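Local coordinates for protein cellulase (Bacteroides salanitronis, PDB 6WQY) that probably hydrolyses, through the family 5 glycoside hydrolase domain of a longer protein, internal beta-1,4-glucosidic bonds of cellulose and related plant cell-wall polysaccharides, at residues G189-Q192 / Y193-L196; I375-M378 / K379-I382; T272-P275 / S276-A279. All coordinates share one frame; numbering follows the deposited sequence. Where two conformers were deposited one is given.

Interaction 1. Residues G189-Q192 / Y193-L196; sequences GGRQ and YAVL
The first turn of helix 191-209, capped at Gly190, is joined here by backbone bonds and by the packing of Arg191 on Val195. Gly190 O, the carbonyl of the N-cap residue, accepts Ala194 N at 3.0 Å. Arg191 O takes Val195 N at 2.8 Å, and Gln192 O continues the series with Leu196 N. The positive phi of Gly190 (107°) would press a beta carbon against the carbonyl oxygen of Gly189, so glycine suits the bend by which the chain enters the helix. The carboxylate of Asp188, just before the helix, accepts the N-H groups of Gly190 (OD1) and Gln192 (OD2).

One turn on, the guanidinium of Arg191 lies with a face over the Val195 methyl CG2, which sits 3.5 Å from Arg191 CZ. With CG anti to the backbone N (chi1 -177°) and a bend at chi2 (57°), the chain first leaves the second turn and then brings its flat end back across it. The branched valine offers CG2 to this face and also to Arg191 O, 3.3 Å away. Beyond the methyl, Arg191 NH1 forms a salt bridge with Glu198, so the long side chain spans two turns.

In the beta/alpha barrel, this helix follows the fourth strand, 167-170, and begins on the side where the strands' C-terminal ends open into the substrate cleft of such enzymes. Tyr193 brings its ring atom CD2 to within 4.1 Å of Gly190 CA. Its hydroxyl is hydrogen-bonded to Asn185 and its ring meets Tyr224 edge-to-face, while the buried amide of Gln192 is satisfied at both ends, OE1 by Tyr224 OH and NE2 by Asp177 OD2, a double role that suits glutamine, which accepts with one atom and donates with the other.

Interaction 2. Residues I375-M378 / K379-I382; sequences IDVM and KRGI
Lys379 folds back along the preceding turn toward Ile375 and Asp376, a one-turn contact within helix 371-383, the last helix of the chain. The backbone sets the spacing: Lys379 N donates to Ile375 O at 2.9 Å, and Arg380 N to Asp376 O at 3.0 Å. Further on, Gly381 N is shared between Val377 O and Met378 O, both bonds weak, while Ile382 N reaches Met378 O at 3.3 Å.

The lysine's methylenes pass over the isoleucine branch: CG and CE of Lys379 each lie 4.1 Å from Ile375 CG2. A bend at chi3 (-61°) turns the chain there, leaving its end beside the Asp376 side chain and pointing the same way. The charges do not meet directly. Asp376 OD1 and Lys379 NZ stay 4.2 Å apart, and a water joins them, donating to OD1 at 2.7 Å and accepting from NZ at 2.8 Å. Each charged atom also has a protein partner, Gln372 NE2 for the aspartate and Ala70 O for the ammonium, so the lysine ties this helix to the C-terminal end of helix 61-70. Lysine suits the place: its methylenes lie against isoleucine while its ammonium reaches a backbone carbonyl and water.

The buried side is apolar: Met378 packs on Cys332 and Tyr344, Ile382 on Pro342, and Ile375 on Phe72, Phe360 and Met367. A helix with one oily side laid on the barrel and a more polar side, with Asp376, Lys379 and Arg380, nearer the solvent is the amphipathic outer-layer helix of the beta/alpha (TIM) barrel, here the one that follows the eighth strand, 342-346.

Interaction 3. Residues T272-P275 / S276-A279; sequences TADP and SLKA
Ala273 touches the second segment through its methyl, which rests against the aliphatic part of Lys278, CB to CD 3.6 Å; a small residue lets the lysine chain lie close to the backbone here. Next, Asp274 opens a tight reversal. Its carbonyl oxygen accepts Leu277 N at 2.9 Å, the donor standing well above the carbonyl plane, which closes a type I beta turn over Pro275 and Ser276. Its side chain closes a second ring of the same size, an Asx turn: OD1 takes Ser276 N at 2.8 Å with an N-H...O angle of 164°, approached on the anti side and 34° out of the carboxylate plane. The extended first torsion (chi1 -177°) carries the carboxylate forward to that N-H. The same oxygen also receives a weak bond from Ser276 OG, 2.9 Å away, so one aspartate oxygen is gripped twice by one serine. Replacing Asp274 with an alanine would probably leave Ser276 N and OG without this acceptor, the turn then held by its backbone bond and the proline ring. At the root of the same side chain, Asp274 CB rests 4.0 Å from Leu277 CD1.

Pro275 follows, its ring holding phi close to what the second position of a type I turn needs. Its carbonyl oxygen is linked by a water to Lys278 O, the water donating to each, at 2.6 Å to Pro275 O and 2.7 Å to Lys278 O. The lysine then curls round so that NZ meets Ala279 O at 2.8 Å and forms a salt bridge with Asp283.

The turn lies at the surface, in the long connection that leaves the sixth barrel strand, 246-251, after the short helix 256-259 and before helix 284-299; Gln268, earlier in this connection, holds it through Asp274 N and the backbone of Leu277.

Overall arrangement
Along the chain the order is interaction 1, interaction 3, interaction 2, and none nests in or crosses another, since each joins adjoining segments and closes no more than a turn. Interaction 1 starts helix 191-209 after the fourth barrel strand. Interaction 3 reverses the chain in the connection between the sixth strand and helix 284-299. Interaction 2 lies in helix 371-383, which follows the eighth strand and packs on helix 318-337. The centres of interactions 1 and 2 are about 38 Å apart, on opposite sides of the chain's centre; interactions 2 and 3 are nearer, about 24 Å between centres. None touches another; the barrel itself connects them.

Interaction 1. Residues G189-Q192 / Y193-L196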
loop_
_atom_site.group_PDB
_atom_site.type_symbol
_atom_site.label_atom_id
_atom_site.label_comp_id
_atom_site.label_asym_id
_atom_site.label_seq_id
_atom_site.Cartn_x
_atom_site.Cartn_y
_atom_site.Cartn_z
ATOM N N GLY A 189 -12.576 -3.693 24.169
ATOM C CA GLY A 189 -12.998 -5.071 24.093
ATOM C C GLY A 189 -12.925 -5.686 22.719
ATOM O O GLY A 189 -13.328 -6.844 22.549
ATOM N N GLY A 190 -12.423 -4.954 21.735
ATOM C CA GLY A 190 -12.245 -5.479 20.397
ATOM C C GLY A 190 -13.219 -4.952 19.375
ATOM O O GLY A 190 -13.165 -5.397 18.223
ATOM N N ARG A 191 -14.092 -4.004 19.721
ATOM C CA ARG A 191 -15.135 -3.598 18.783
ATOM C C ARG A 191 -14.552 -2.948 17.533
ATOM O O ARG A 191 -14.966 -3.270 16.415
ATOM C CB ARG A 191 -16.142 -2.672 19.453
ATOM C CG ARG A 191 -17.290 -2.281 18.550
ATOM C CD ARG A 191 -18.062 -3.478 18.007
ATOM N NE ARG A 191 -19.135 -3.055 17.117
ATOM C CZ ARG A 191 -19.565 -3.757 16.083
ATOM N NH1 ARG A 191 -19.028 -4.941 15.783
ATOM N NH2 ARG A 191 -20.532 -3.265 15.312
ATOM N N GLN A 192 -13.636 -1.995 17.690
ATOM C CA GLN A 192 -13.072 -1.375 16.502
ATOM C C GLN A 192 -12.414 -2.416 15.599
ATOM O O GLN A 192 -12.557 -2.346 14.368
ATOM C CB GLN A 192 -12.075 -0.286 16.862
ATOM C CG GLN A 192 -12.707 0.985 17.381
ATOM C CD GLN A 192 -11.662 2.050 17.647
ATOM O OE1 GLN A 192 -10.545 1.969 17.109
ATOM N NE2 GLN A 192 -11.972 3.032 18.450
ATOM N N TYR A 193 -11.670 -3.382 16.163
ATOM C CA TYR A 193 -11.067 -4.399 15.306
ATOM C C TYR A 193 -12.137 -5.178 14.553
ATOM O O TYR A 193 -11.969 -5.511 13.363
ATOM C CB TYR A 193 -10.210 -5.374 16.115
ATOM C CG TYR A 193 -9.064 -4.736 16.863
ATOM C CD1 TYR A 193 -8.274 -3.765 16.288
ATOM C CD2 TYR A 193 -8.786 -5.102 18.172
ATOM C CE1 TYR A 193 -7.241 -3.173 16.993
ATOM C CE2 TYR A 193 -7.759 -4.526 18.889
ATOM C CZ TYR A 193 -6.979 -3.554 18.290
ATOM O OH TYR A 193 -5.954 -2.927 18.957
ATOM N N ALA A 194 -13.241 -5.485 15.230
ATOM C CA ALA A 194 -14.317 -6.234 14.604
ATOM C C ALA A 194 -14.971 -5.424 13.495
ATOM O O ALA A 194 -15.302 -5.966 12.437
ATOM C CB ALA A 194 -15.358 -6.645 15.645
ATOM N N VAL A 195 -15.173 -4.126 13.720
ATOM C CA VAL A 195 -15.770 -3.281 12.691
ATOM C C VAL A 195 -14.901 -3.241 11.443
ATOM O O VAL A 195 -15.413 -3.358 10.322
ATOM C CB VAL A 195 -16.049 -1.876 13.251
ATOM C CG1 VAL A 195 -16.429 -0.922 12.133
ATOM C CG2 VAL A 195 -17.144 -1.936 14.301
ATOM N N LEU A 196 -13.584 -3.086 11.602
ATOM C CA LEU A 196 -12.716 -3.083 10.428
ATOM C C LEU A 196 -12.819 -4.411 9.683
ATOM O O LEU A 196 -12.874 -4.447 8.443
ATOM C CB LEU A 196 -11.277 -2.781 10.836
ATOM C CG LEU A 196 -10.278 -2.790 9.688
ATOM C CD1 LEU A 196 -10.643 -1.852 8.548
ATOM C CD2 LEU A 196 -8.883 -2.431 10.211
#

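Interaction 2. Residues I375-M378 / K379-I382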
loop_
_atom_site.group_PDB
_atom_site.type_symbol
_atom_site.label_atom_id
_atom_site.label_comp_id
_atom_site.label_asym_id
_atom_site.label_seq_id
_atom_site.Cartn_x
_atom_site.Cartn_y
_atom_site.Cartn_z
ATOM N N ILE A 375 17.459 2.010 -6.269
ATOM C CA ILE A 375 16.693 1.003 -6.989
ATOM C C ILE A 375 17.491 -0.283 -7.115
ATOM O O ILE A 375 16.960 -1.381 -6.915
ATOM C CB ILE A 375 16.261 1.572 -8.354
ATOM C CG1 ILE A 375 15.283 2.733 -8.151
ATOM C CG2 ILE A 375 15.662 0.488 -9.215
ATOM C CD1 ILE A 375 15.109 3.631 -9.357
ATOM N N ASP A 376 18.787 -0.164 -7.412
ATOM C CA ASP A 376 19.609 -1.356 -7.583
ATOM C C ASP A 376 19.668 -2.196 -6.320
ATOM O O ASP A 376 19.629 -3.420 -6.399
ATOM C CB ASP A 376 21.017 -0.954 -8.028
ATOM C CG ASP A 376 21.064 -0.499 -9.476
ATOM O OD1 ASP A 376 20.068 -0.702 -10.209
ATOM O OD2 ASP A 376 22.106 0.060 -9.882
ATOM N N VAL A 377 19.773 -1.571 -5.141
ATOM C CA VAL A 377 19.860 -2.385 -3.926
ATOM C C VAL A 377 18.521 -3.037 -3.589
ATOM O O VAL A 377 18.486 -4.145 -3.055
ATOM C CB VAL A 377 20.460 -1.636 -2.715
ATOM C CG1 VAL A 377 21.840 -1.082 -3.043
ATOM C CG2 VAL A 377 19.533 -0.553 -2.212
ATOM N N MET A 378 17.410 -2.359 -3.892
ATOM C CA MET A 378 16.100 -2.963 -3.651
ATOM C C MET A 378 15.865 -4.129 -4.599
ATOM O O MET A 378 15.379 -5.187 -4.186
ATOM C CB MET A 378 14.988 -1.907 -3.771
ATOM C CG MET A 378 15.087 -0.826 -2.708
ATOM S SD MET A 378 13.606 0.161 -2.464
ATOM C CE MET A 378 13.472 0.969 -4.061
ATOM N N LYS A 379 16.250 -3.969 -5.869
ATOM C CA LYS A 379 16.104 -5.059 -6.826
ATOM C C LYS A 379 16.947 -6.260 -6.427
ATOM O O LYS A 379 16.536 -7.410 -6.612
ATOM C CB LYS A 379 16.526 -4.601 -8.222
ATOM C CG LYS A 379 15.550 -3.629 -8.848
ATOM C CD LYS A 379 15.709 -3.534 -10.355
ATOM C CE LYS A 379 17.070 -3.039 -10.775
ATOM N NZ LYS A 379 17.146 -2.964 -12.266
ATOM N N ARG A 380 18.133 -6.017 -5.869
ATOM C CA ARG A 380 18.980 -7.125 -5.444
ATOM C C ARG A 380 18.302 -7.945 -4.355
ATOM O O ARG A 380 18.439 -9.172 -4.320
ATOM C CB ARG A 380 20.323 -6.578 -4.965
ATOM C CG ARG A 380 21.401 -7.617 -4.755
ATOM C CD ARG A 380 22.758 -6.933 -4.808
ATOM N NE ARG A 380 22.961 -6.327 -6.122
ATOM C CZ ARG A 380 23.476 -5.119 -6.334
ATOM N NH1 ARG A 380 23.852 -4.352 -5.318
ATOM N NH2 ARG A 380 23.603 -4.676 -7.577
ATOM N N GLY A 381 17.546 -7.294 -3.468
ATOM C CA GLY A 381 16.871 -8.030 -2.411
ATOM C C GLY A 381 15.741 -8.900 -2.935
ATOM O O GLY A 381 15.484 -9.977 -2.401
ATOM N N ILE A 382 15.039 -8.438 -3.973
ATOM C CA ILE A 382 13.868 -9.158 -4.471
ATOM C C ILE A 382 14.239 -10.184 -5.532
ATOM O O ILE A 382 13.707 -11.295 -5.531
ATOM C CB ILE A 382 12.824 -8.161 -5.017
ATOM C CG1 ILE A 382 12.383 -7.197 -3.922
ATOM C CG2 ILE A 382 11.624 -8.895 -5.598
ATOM C CD1 ILE A 382 11.853 -7.876 -2.697
HETATM O O HOH W 1 19.705 -1.883 -12.580
#

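Interaction 3. Residues T272-P275 / S276-A279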
loop_
_atom_site.group_PDB
_atom_site.type_symbol
_atom_site.label_atom_id
_atom_site.label_comp_id
_atom_site.label_asym_id
_atom_site.label_seq_id
_atom_site.Cartn_x
_atom_site.Cartn_y
_atom_site.Cartn_z
ATOM N N THR A 272 26.124 -1.436 12.747
ATOM C CA THR A 272 27.343 -0.637 12.700
ATOM C C THR A 272 27.112 0.822 13.066
ATOM O O THR A 272 28.076 1.590 13.131
ATOM C CB THR A 272 28.033 -0.711 11.324
ATOM O OG1 THR A 272 27.377 0.162 10.400
ATOM C CG2 THR A 272 28.047 -2.130 10.797
ATOM N N ALA A 273 25.871 1.212 13.330
ATOM C CA ALA A 273 25.563 2.610 13.584
ATOM C C ALA A 273 26.187 3.103 14.879
ATOM O O ALA A 273 26.260 2.377 15.870
ATOM C CB ALA A 273 24.049 2.781 13.663
ATOM N N ASP A 274 26.610 4.353 14.864
ATOM C CA ASP A 274 27.046 5.016 16.088
ATOM C C ASP A 274 25.844 5.172 17.007
ATOM O O ASP A 274 24.801 5.672 16.566
ATOM C CB ASP A 274 27.612 6.391 15.724
ATOM C CG ASP A 274 28.169 7.143 16.919
ATOM O OD1 ASP A 274 27.629 7.000 18.036
ATOM O OD2 ASP A 274 29.154 7.887 16.738
ATOM N N PRO A 275 25.934 4.753 18.277
ATOM C CA PRO A 275 24.747 4.833 19.146
ATOM C C PRO A 275 24.196 6.237 19.299
ATOM O O PRO A 275 23.004 6.397 19.579
ATOM C CB PRO A 275 25.245 4.275 20.489
ATOM C CG PRO A 275 26.419 3.437 20.138
ATOM C CD PRO A 275 27.073 4.111 18.959
ATOM N N SER A 276 25.030 7.260 19.126
ATOM C CA SER A 276 24.582 8.639 19.276
ATOM C C SER A 276 23.899 9.182 18.026
ATOM O O SER A 276 23.435 10.329 18.051
ATOM C CB SER A 276 25.762 9.543 19.646
ATOM O OG SER A 276 26.651 9.696 18.557
ATOM N N LEU A 277 23.829 8.394 16.947
ATOM C CA LEU A 277 23.272 8.850 15.679
ATOM C C LEU A 277 22.138 7.962 15.186
ATOM O O LEU A 277 21.758 8.046 14.014
ATOM C CB LEU A 277 24.361 8.926 14.609
ATOM C CG LEU A 277 25.537 9.843 14.920
ATOM C CD1 LEU A 277 26.591 9.748 13.824
ATOM C CD2 LEU A 277 25.088 11.291 15.109
ATOM N N LYS A 278 21.590 7.116 16.050
ATOM C CA LYS A 278 20.560 6.167 15.644
ATOM C C LYS A 278 19.394 6.194 16.621
ATOM O O LYS A 278 19.534 6.606 17.775
ATOM C CB LYS A 278 21.126 4.739 15.595
ATOM C CG LYS A 278 21.597 4.243 16.951
ATOM C CD LYS A 278 22.287 2.891 16.849
ATOM C CE LYS A 278 21.360 1.833 16.269
ATOM N NZ LYS A 278 20.120 1.640 17.091
ATOM N N ALA A 279 18.235 5.746 16.143
ATOM C CA ALA A 279 17.092 5.536 17.021
ATOM C C ALA A 279 17.413 4.432 18.022
ATOM O O ALA A 279 18.309 3.610 17.810
ATOM C CB ALA A 279 15.864 5.148 16.197
HETATM O O HOH W 2 21.220 8.255 19.120
#